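Local coordinates for DUF4442 domain-containing protein (Pseudomonas aeruginosa, PDB 1SH8) that is of unknown function but adopts a hotdog fold and is probably an acyl thioesterase, at residues 11-16 and 68-73. Sequence-based numbering, arbitrary orientation.
Sequences RHLTEE and LFLTSF
Leu70 reaches from helix 64-72 to the neighbouring helix 7-16, where its CD1 methyl settles against both Leu13 and Thr14. The apolar part of the contact is the meeting of two leucines at roughly a right angle: Leu70 CD1 lies 3.9 Å from Leu13 CB, while the branch tips approach more loosely, Leu70 CD2 standing 4.2 Å from Leu13 CD1. With CG of Leu70 beside its backbone N (chi1 -74°) and the chain then extended, CD1 is carried right up to the opposing helix, 3.8 Å from the backbone N of Thr14. The nearest CA atoms across the contact, those of Thr14 and Leu70, are 7.6 Å apart, close enough for the side chains to meet directly.

Thr14 adds a polar atom to an otherwise greasy patch. Its OG1 touches Leu70 CD1 at 3.5 Å, a van der Waals contact, and is hydrogen-bonded within its own helix to the carbonyl O of Ala10. The chi1 of -64° places OG1 beside the backbone N, where it can make that bond while the leucine methyl meets it obliquely. Thr14 also packs on Leu63 and on Leu31 of strand 27-32, and Leu13 on Leu5.

Near the end of helix 64-72, Ser72 OG donates to Leu68 O (2.8 Å) and accepts from Gly34 N, while Thr71 OG1 is hydrogen-bonded to Glu32 O.

The two segments bury 125 Å² between them, counting both surfaces: plain packing of the N-terminal helix against the helix that leads into strand 78-89, consistent with a hotdog fold, in which antiparallel sheet wraps around a helix.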
loop_
_atom_site.group_PDB
_atom_site.type_symbol
_atom_site.label_atom_id
_atom_site.label_comp_id
_atom_site.label_asym_id
_atom_site.label_seq_id
_atom_site.Cartn_x
_atom_site.Cartn_y
_atom_site.Cartn_z
ATOM N N ARG A 11 15.606 -7.793 -13.434
ATOM C CA ARG A 11 14.422 -7.100 -13.933
ATOM C C ARG A 11 13.217 -8.043 -13.928
ATOM O O ARG A 11 12.123 -7.665 -13.511
ATOM C CB ARG A 11 14.691 -6.561 -15.345
ATOM C CG ARG A 11 13.503 -5.874 -16.008
ATOM C CD ARG A 11 12.682 -6.875 -16.804
ATOM N NE ARG A 11 13.486 -7.488 -17.861
ATOM C CZ ARG A 11 13.224 -8.671 -18.406
ATOM N NH1 ARG A 11 14.011 -9.150 -19.360
ATOM N NH2 ARG A 11 12.179 -9.378 -17.993
ATOM N N HIS A 12 13.425 -9.280 -14.371
ATOM C CA HIS A 12 12.341 -10.252 -14.398
ATOM C C HIS A 12 11.797 -10.484 -12.988
ATOM O O HIS A 12 10.585 -10.468 -12.769
ATOM C CB HIS A 12 12.831 -11.577 -15.000
ATOM C CG HIS A 12 11.749 -12.595 -15.183
ATOM N ND1 HIS A 12 11.387 -13.489 -14.198
ATOM C CD2 HIS A 12 10.927 -12.840 -16.232
ATOM C CE1 HIS A 12 10.389 -14.240 -14.632
ATOM N NE2 HIS A 12 10.092 -13.865 -15.862
ATOM N N LEU A 13 12.694 -10.693 -12.029
ATOM C CA LEU A 13 12.275 -10.925 -10.645
ATOM C C LEU A 13 11.553 -9.708 -10.065
ATOM O O LEU A 13 10.524 -9.844 -9.405
ATOM C CB LEU A 13 13.484 -11.290 -9.781
ATOM C CG LEU A 13 14.122 -12.642 -10.131
ATOM C CD1 LEU A 13 15.373 -12.873 -9.281
ATOM C CD2 LEU A 13 13.096 -13.757 -9.916
ATOM N N THR A 14 12.083 -8.518 -10.327
ATOM C CA THR A 14 11.479 -7.289 -9.824
ATOM C C THR A 14 10.052 -7.101 -10.335
ATOM O O THR A 14 9.140 -6.785 -9.571
ATOM C CB THR A 14 12.313 -6.050 -10.240
ATOM O OG1 THR A 14 13.608 -6.123 -9.638
ATOM C CG2 THR A 14 11.631 -4.761 -9.792
ATOM N N GLU A 15 9.862 -7.308 -11.631
ATOM C CA GLU A 15 8.556 -7.121 -12.247
ATOM C C GLU A 15 7.592 -8.286 -12.124
ATOM O O GLU A 15 6.376 -8.079 -12.111
ATOM C CB GLU A 15 8.722 -6.801 -13.737
ATOM C CG GLU A 15 9.528 -5.544 -14.034
ATOM C CD GLU A 15 9.705 -5.292 -15.528
ATOM O OE1 GLU A 15 9.269 -6.139 -16.344
ATOM O OE2 GLU A 15 10.288 -4.246 -15.890
ATOM N N GLU A 16 8.118 -9.505 -12.017
ATOM C CA GLU A 16 7.243 -10.674 -11.995
ATOM C C GLU A 16 7.246 -11.658 -10.834
ATOM O O GLU A 16 6.394 -12.546 -10.795
ATOM C CB GLU A 16 7.449 -11.452 -13.298
ATOM C CG GLU A 16 7.098 -10.644 -14.540
ATOM C CD GLU A 16 7.438 -11.364 -15.823
ATOM O OE1 GLU A 16 7.092 -12.560 -15.944
ATOM O OE2 GLU A 16 8.046 -10.732 -16.714
ATOM N N LEU A 68 16.087 -2.938 -4.559
ATOM C CA LEU A 68 17.459 -2.662 -4.115
ATOM C C LEU A 68 18.067 -3.932 -3.506
ATOM O O LEU A 68 19.255 -4.202 -3.660
ATOM C CB LEU A 68 17.478 -1.527 -3.085
ATOM C CG LEU A 68 17.447 -0.112 -3.667
ATOM C CD1 LEU A 68 17.127 0.900 -2.568
ATOM C CD2 LEU A 68 18.794 0.197 -4.316
ATOM N N PHE A 69 17.240 -4.709 -2.813
ATOM C CA PHE A 69 17.688 -5.969 -2.221
ATOM C C PHE A 69 18.164 -6.908 -3.340
ATOM O O PHE A 69 19.224 -7.527 -3.242
ATOM C CB PHE A 69 16.531 -6.617 -1.446
ATOM C CG PHE A 69 16.624 -8.119 -1.345
ATOM C CD1 PHE A 69 17.476 -8.724 -0.424
ATOM C CD2 PHE A 69 15.869 -8.927 -2.188
ATOM C CE1 PHE A 69 17.571 -10.113 -0.346
ATOM C CE2 PHE A 69 15.958 -10.318 -2.117
ATOM C CZ PHE A 69 16.812 -10.911 -1.193
ATOM N N LEU A 70 17.368 -7.011 -4.400
ATOM C CA LEU A 70 17.709 -7.869 -5.534
ATOM C C LEU A 70 18.983 -7.435 -6.260
ATOM O O LEU A 70 19.734 -8.273 -6.762
ATOM C CB LEU A 70 16.556 -7.910 -6.542
ATOM C CG LEU A 70 15.321 -8.724 -6.153
ATOM C CD1 LEU A 70 14.217 -8.489 -7.168
ATOM C CD2 LEU A 70 15.679 -10.207 -6.081
ATOM N N THR A 71 19.234 -6.131 -6.327
ATOM C CA THR A 71 20.425 -5.661 -7.024
ATOM C C THR A 71 21.649 -5.478 -6.138
ATOM O O THR A 71 22.771 -5.386 -6.644
ATOM C CB THR A 71 20.186 -4.301 -7.717
ATOM O OG1 THR A 71 20.028 -3.276 -6.724
ATOM C CG2 THR A 71 18.956 -4.357 -8.608
ATOM N N SER A 72 21.449 -5.452 -4.824
ATOM C CA SER A 72 22.559 -5.177 -3.921
ATOM C C SER A 72 23.021 -6.260 -2.956
ATOM O O SER A 72 24.154 -6.206 -2.472
ATOM C CB SER A 72 22.234 -3.913 -3.121
ATOM O OG SER A 72 21.704 -2.910 -3.968
ATOM N N PHE A 73 22.161 -7.228 -2.668
ATOM C CA PHE A 73 22.521 -8.276 -1.722
ATOM C C PHE A 73 22.405 -9.682 -2.293
ATOM O O PHE A 73 21.843 -9.881 -3.369
ATOM C CB PHE A 73 21.630 -8.173 -0.480
ATOM C CG PHE A 73 21.714 -6.846 0.214
ATOM C CD1 PHE A 73 22.871 -6.471 0.893
ATOM C CD2 PHE A 73 20.642 -5.958 0.173
ATOM C CE1 PHE A 73 22.963 -5.227 1.524
ATOM C CE2 PHE A 73 20.723 -4.716 0.799
ATOM C CZ PHE A 73 21.890 -4.352 1.476
#